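Local coordinates for protein tRNA (Adenine(22)-N(1))-methyltransferase (Mycoplasma capricolum subsp. capricolum, PDB 6QE6) that probably methylates N1 of adenine 22 in tRNA, and binds the cofactor product S-adenosyl-L-homocysteine, at residues E159-W170 and F195-Y205. Residues are numbered along the deposited sequence; the frame is centred on the assembly and turned at random.
Sequences ESFIYEDDHYYW and FFNKNSLYISY
An aromatic cluster of F161, Y168, W170, Y202 and Y205 joins the last beta hairpin of the methyltransferase sheet to the start of helix 200-217, the first arm of the C-terminal helical pair. F161 lies at its centre. F161 CG is anti to the backbone N (chi1 -176°), which sends the ring toward Y202 and Y205 of the helix. Y202 turns an edge onto this ring, with CD1 over the ring centre and 3.6 Å from F161 CG. F161 CZ lies over the face of Y205, 3.6 Å from Y205 CG. An edge of Y205 points at the face of Y168, with Y205 CE1 3.5 Å from Y168 CD2. W170 meets Y205 in an offset edge-to-face pair, the planes 82° apart, with Y205 OH in plane at the indole edge, 3.4 Å from W170 CH2.

Beyond the cluster, E159 N sits over the centre of one face of the F195 ring. F196 packs its CZ against E159 CB at 3.7 Å. The E159 carboxylate is held by a salt bridge to R146 and by S192 N. N199 caps the helix, its OD1 accepting from Y202 N at 2.9 Å. One water links E159 O and F195 O. Another accepts from W170 NE1; its short contact to Y202 OH is doubtful. Y202 OH also bonds F190 O.

No direct hydrogen bond crosses between 159-170 and 195-205. The helix start is held against strands 155-163 and 168-175 mainly by ring packing, with water joining polar groups.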
loop_
_atom_site.group_PDB
_atom_site.type_symbol
_atom_site.label_atom_id
_atom_site.label_comp_id
_atom_site.label_asym_id
_atom_site.label_seq_id
_atom_site.Cartn_x
_atom_site.Cartn_y
_atom_site.Cartn_z
ATOM N N GLU A 159 -4.094 -6.766 -5.798
ATOM C CA GLU A 159 -4.103 -6.785 -4.351
ATOM C C GLU A 159 -3.573 -8.125 -3.905
ATOM O O GLU A 159 -3.671 -9.120 -4.631
ATOM C CB GLU A 159 -5.488 -6.600 -3.751
ATOM C CG GLU A 159 -6.180 -5.336 -4.122
ATOM C CD GLU A 159 -7.453 -5.148 -3.301
ATOM O OE1 GLU A 159 -8.571 -5.210 -3.881
ATOM O OE2 GLU A 159 -7.321 -4.951 -2.068
ATOM N N SER A 160 -3.016 -8.133 -2.693
ATOM C CA SER A 160 -2.643 -9.375 -2.029
ATOM C C SER A 160 -2.466 -9.107 -0.538
ATOM O O SER A 160 -2.426 -7.957 -0.084
ATOM C CB SER A 160 -1.385 -9.970 -2.643
ATOM O OG SER A 160 -0.292 -9.632 -1.848
ATOM N N PHE A 161 -2.364 -10.194 0.222
ATOM C CA PHE A 161 -2.388 -10.133 1.679
ATOM C C PHE A 161 -1.180 -10.891 2.198
ATOM O O PHE A 161 -0.997 -12.065 1.859
ATOM C CB PHE A 161 -3.696 -10.721 2.233
ATOM C CG PHE A 161 -3.835 -10.604 3.732
ATOM C CD1 PHE A 161 -4.007 -9.360 4.340
ATOM C CD2 PHE A 161 -3.800 -11.745 4.541
ATOM C CE1 PHE A 161 -4.137 -9.248 5.722
ATOM C CE2 PHE A 161 -3.943 -11.649 5.922
ATOM C CZ PHE A 161 -4.108 -10.401 6.513
ATOM N N ILE A 162 -0.368 -10.224 3.020
ATOM C CA ILE A 162 0.978 -10.679 3.360
ATOM C C ILE A 162 1.133 -10.784 4.877
ATOM O O ILE A 162 0.738 -9.874 5.622
ATOM C CB ILE A 162 2.043 -9.728 2.782
ATOM C CG1 ILE A 162 1.962 -9.693 1.253
ATOM C CG2 ILE A 162 3.436 -10.100 3.274
ATOM C CD1 ILE A 162 2.741 -8.556 0.651
ATOM N N TYR A 163 1.723 -11.884 5.331
ATOM C CA TYR A 163 2.145 -12.027 6.717
ATOM C C TYR A 163 3.666 -11.956 6.782
ATOM O O TYR A 163 4.349 -12.729 6.105
ATOM C CB TYR A 163 1.657 -13.352 7.314
ATOM C CG TYR A 163 2.359 -13.652 8.611
ATOM C CD1 TYR A 163 1.915 -13.095 9.807
ATOM C CD2 TYR A 163 3.507 -14.454 8.637
ATOM C CE1 TYR A 163 2.578 -13.345 11.000
ATOM C CE2 TYR A 163 4.186 -14.701 9.825
ATOM C CZ TYR A 163 3.718 -14.151 11.006
ATOM O OH TYR A 163 4.393 -14.407 12.184
ATOM N N GLU A 164 4.201 -11.046 7.597
ATOM C CA GLU A 164 5.638 -11.041 7.846
ATOM C C GLU A 164 5.933 -10.465 9.224
ATOM O O GLU A 164 5.343 -9.459 9.623
ATOM C CB GLU A 164 6.402 -10.249 6.773
ATOM C CG GLU A 164 7.913 -10.166 7.031
ATOM C CD GLU A 164 8.706 -9.598 5.848
ATOM O OE1 GLU A 164 8.135 -8.814 5.053
ATOM O OE2 GLU A 164 9.910 -9.940 5.715
ATOM N N ASP A 165 6.858 -11.112 9.933
ATOM C CA ASP A 165 7.359 -10.677 11.248
ATOM C C ASP A 165 6.229 -10.404 12.234
ATOM O O ASP A 165 6.172 -9.355 12.883
ATOM C CB ASP A 165 8.265 -9.452 11.117
ATOM C CG ASP A 165 9.608 -9.767 10.464
ATOM O OD1 ASP A 165 10.022 -10.954 10.411
ATOM O OD2 ASP A 165 10.264 -8.806 10.012
ATOM N N ASP A 166 5.326 -11.374 12.354
ATOM C CA ASP A 166 4.198 -11.285 13.285
ATOM C C ASP A 166 3.337 -10.044 13.023
ATOM O O ASP A 166 2.869 -9.391 13.955
ATOM C CB ASP A 166 4.693 -11.322 14.736
ATOM C CG ASP A 166 3.942 -12.340 15.580
ATOM O OD1 ASP A 166 2.710 -12.495 15.394
ATOM O OD2 ASP A 166 4.590 -13.008 16.411
ATOM N N HIS A 167 3.134 -9.716 11.742
ATOM C CA HIS A 167 2.339 -8.567 11.313
ATOM C C HIS A 167 1.706 -8.860 9.957
ATOM O O HIS A 167 2.287 -9.554 9.117
ATOM C CB HIS A 167 3.183 -7.290 11.193
ATOM C CG HIS A 167 3.424 -6.593 12.493
ATOM N ND1 HIS A 167 4.414 -6.979 13.372
ATOM C CD2 HIS A 167 2.815 -5.522 13.059
ATOM C CE1 HIS A 167 4.401 -6.181 14.428
ATOM N NE2 HIS A 167 3.438 -5.290 14.263
ATOM N N TYR A 168 0.528 -8.295 9.732
ATOM C CA TYR A 168 -0.123 -8.404 8.435
ATOM C C TYR A 168 0.007 -7.117 7.630
ATOM O O TYR A 168 0.196 -6.019 8.167
ATOM C CB TYR A 168 -1.591 -8.786 8.597
ATOM C CG TYR A 168 -1.698 -10.169 9.149
ATOM C CD1 TYR A 168 -1.414 -11.267 8.358
ATOM C CD2 TYR A 168 -2.019 -10.381 10.480
ATOM C CE1 TYR A 168 -1.483 -12.554 8.864
ATOM C CE2 TYR A 168 -2.087 -11.667 11.001
ATOM C CZ TYR A 168 -1.820 -12.748 10.186
ATOM O OH TYR A 168 -1.890 -14.024 10.691
ATOM N N TYR A 169 -0.071 -7.278 6.313
ATOM C CA TYR A 169 0.147 -6.188 5.379
ATOM C C TYR A 169 -0.813 -6.309 4.205
ATOM O O TYR A 169 -1.126 -7.414 3.747
ATOM C CB TYR A 169 1.581 -6.177 4.867
ATOM C CG TYR A 169 2.588 -5.928 5.952
ATOM C CD1 TYR A 169 3.151 -6.989 6.664
ATOM C CD2 TYR A 169 2.982 -4.633 6.264
ATOM C CE1 TYR A 169 4.058 -6.761 7.640
ATOM C CE2 TYR A 169 3.896 -4.398 7.247
ATOM C CZ TYR A 169 4.426 -5.461 7.941
ATOM O OH TYR A 169 5.348 -5.223 8.932
ATOM N N TRP A 170 -1.248 -5.159 3.708
ATOM C CA TRP A 170 -2.251 -5.080 2.659
ATOM C C TRP A 170 -1.582 -4.427 1.458
ATOM O O TRP A 170 -1.235 -3.242 1.493
ATOM C CB TRP A 170 -3.474 -4.286 3.127
ATOM C CG TRP A 170 -4.410 -4.994 4.110
ATOM C CD1 TRP A 170 -5.617 -5.554 3.819
ATOM C CD2 TRP A 170 -4.227 -5.169 5.531
ATOM N NE1 TRP A 170 -6.196 -6.077 4.955
ATOM C CE2 TRP A 170 -5.361 -5.859 6.017
ATOM C CE3 TRP A 170 -3.212 -4.825 6.430
ATOM C CZ2 TRP A 170 -5.511 -6.201 7.370
ATOM C CZ3 TRP A 170 -3.360 -5.155 7.756
ATOM C CH2 TRP A 170 -4.507 -5.841 8.220
ATOM N N PHE A 195 -8.722 -11.147 -6.495
ATOM C CA PHE A 195 -7.401 -11.269 -5.896
ATOM C C PHE A 195 -7.382 -12.161 -4.658
ATOM O O PHE A 195 -6.294 -12.581 -4.232
ATOM C CB PHE A 195 -6.852 -9.877 -5.547
ATOM C CG PHE A 195 -6.883 -8.897 -6.705
ATOM C CD1 PHE A 195 -6.116 -9.112 -7.847
ATOM C CD2 PHE A 195 -7.685 -7.759 -6.653
ATOM C CE1 PHE A 195 -6.150 -8.213 -8.924
ATOM C CE2 PHE A 195 -7.717 -6.849 -7.737
ATOM C CZ PHE A 195 -6.950 -7.085 -8.866
ATOM N N PHE A 196 -8.543 -12.491 -4.082
ATOM C CA PHE A 196 -8.557 -13.232 -2.830
ATOM C C PHE A 196 -9.348 -14.537 -2.844
ATOM O O PHE A 196 -9.397 -15.199 -1.807
ATOM C CB PHE A 196 -9.064 -12.326 -1.696
ATOM C CG PHE A 196 -8.172 -11.141 -1.448
ATOM C CD1 PHE A 196 -6.922 -11.312 -0.863
ATOM C CD2 PHE A 196 -8.554 -9.866 -1.852
ATOM C CE1 PHE A 196 -6.075 -10.221 -0.668
ATOM C CE2 PHE A 196 -7.714 -8.771 -1.650
ATOM C CZ PHE A 196 -6.467 -8.954 -1.057
ATOM N N ASN A 197 -9.933 -14.941 -3.976
ATOM C CA ASN A 197 -10.590 -16.245 -4.071
ATOM C C ASN A 197 -9.684 -17.362 -3.570
ATOM O O ASN A 197 -8.535 -17.491 -4.010
ATOM C CB ASN A 197 -10.994 -16.553 -5.518
ATOM C CG ASN A 197 -12.220 -15.800 -5.958
ATOM O OD1 ASN A 197 -13.203 -15.708 -5.224
ATOM N ND2 ASN A 197 -12.175 -15.253 -7.177
ATOM N N LYS A 198 -10.222 -18.187 -2.661
ATOM C CA LYS A 198 -9.544 -19.387 -2.169
ATOM C C LYS A 198 -8.289 -19.063 -1.368
ATOM O O LYS A 198 -7.380 -19.891 -1.286
ATOM C CB LYS A 198 -9.179 -20.348 -3.313
ATOM C CG LYS A 198 -10.286 -20.592 -4.340
ATOM C CD LYS A 198 -11.508 -21.265 -3.706
ATOM C CE LYS A 198 -12.372 -21.982 -4.747
ATOM N NZ LYS A 198 -13.787 -22.103 -4.297
ATOM N N ASN A 199 -8.215 -17.873 -0.770
ATOM C CA ASN A 199 -7.000 -17.439 -0.074
ATOM C C ASN A 199 -7.100 -17.835 1.397
ATOM O O ASN A 199 -7.699 -17.120 2.207
ATOM C CB ASN A 199 -6.798 -15.938 -0.242
ATOM C CG ASN A 199 -5.469 -15.459 0.297
ATOM O OD1 ASN A 199 -5.070 -15.820 1.407
ATOM N ND2 ASN A 199 -4.782 -14.617 -0.473
ATOM N N SER A 200 -6.480 -18.967 1.755
ATOM C CA SER A 200 -6.613 -19.483 3.117
ATOM C C SER A 200 -5.944 -18.580 4.148
ATOM O O SER A 200 -6.409 -18.505 5.291
ATOM C CB SER A 200 -6.048 -20.906 3.213
ATOM O OG SER A 200 -4.933 -21.083 2.348
ATOM N N LEU A 201 -4.866 -17.888 3.785
ATOM C CA LEU A 201 -4.259 -16.956 4.733
ATOM C C LEU A 201 -5.247 -15.853 5.116
ATOM O O LEU A 201 -5.504 -15.614 6.306
ATOM C CB LEU A 201 -2.969 -16.365 4.148
ATOM C CG LEU A 201 -2.176 -15.393 5.038
ATOM C CD1 LEU A 201 -1.600 -16.096 6.270
ATOM C CD2 LEU A 201 -1.060 -14.695 4.267
ATOM N N TYR A 202 -5.844 -15.198 4.111
ATOM C CA TYR A 202 -6.743 -14.070 4.367
ATOM C C TYR A 202 -8.046 -14.527 5.016
ATOM O O TYR A 202 -8.590 -13.841 5.893
ATOM C CB TYR A 202 -7.022 -13.319 3.055
ATOM C CG TYR A 202 -7.744 -12.008 3.201
ATOM C CD1 TYR A 202 -7.403 -11.113 4.200
ATOM C CD2 TYR A 202 -8.769 -11.651 2.324
ATOM C CE1 TYR A 202 -8.071 -9.906 4.339
ATOM C CE2 TYR A 202 -9.443 -10.432 2.452
ATOM C CZ TYR A 202 -9.088 -9.568 3.464
ATOM O OH TYR A 202 -9.742 -8.363 3.611
ATOM N N ILE A 203 -8.578 -15.670 4.587
ATOM C CA ILE A 203 -9.782 -16.181 5.228
ATOM C C ILE A 203 -9.506 -16.470 6.697
ATOM O O ILE A 203 -10.306 -16.127 7.576
ATOM C CB ILE A 203 -10.308 -17.420 4.479
ATOM C CG1 ILE A 203 -10.810 -17.012 3.090
ATOM C CG2 ILE A 203 -11.424 -18.073 5.261
ATOM C CD1 ILE A 203 -11.068 -18.183 2.169
ATOM N N SER A 204 -8.346 -17.062 6.986
ATOM C CA SER A 204 -7.972 -17.341 8.368
ATOM C C SER A 204 -7.943 -16.060 9.195
ATOM O O SER A 204 -8.511 -15.997 10.295
ATOM C CB SER A 204 -6.620 -18.036 8.390
ATOM O OG SER A 204 -6.290 -18.344 9.714
ATOM N N TYR A 205 -7.314 -15.013 8.651
ATOM C CA TYR A 205 -7.284 -13.716 9.316
ATOM C C TYR A 205 -8.695 -13.186 9.583
ATOM O O TYR A 205 -8.962 -12.617 10.650
ATOM C CB TYR A 205 -6.484 -12.733 8.462
ATOM C CG TYR A 205 -6.478 -11.324 9.000
ATOM C CD1 TYR A 205 -5.500 -10.914 9.908
ATOM C CD2 TYR A 205 -7.441 -10.406 8.608
ATOM C CE1 TYR A 205 -5.485 -9.633 10.409
ATOM C CE2 TYR A 205 -7.439 -9.125 9.106
ATOM C CZ TYR A 205 -6.454 -8.743 10.002
ATOM O OH TYR A 205 -6.445 -7.460 10.501
HETATM O O HOH W 1 -3.689 -11.906 -4.914
HETATM O O HOH W 2 -9.237 -6.496 5.210
#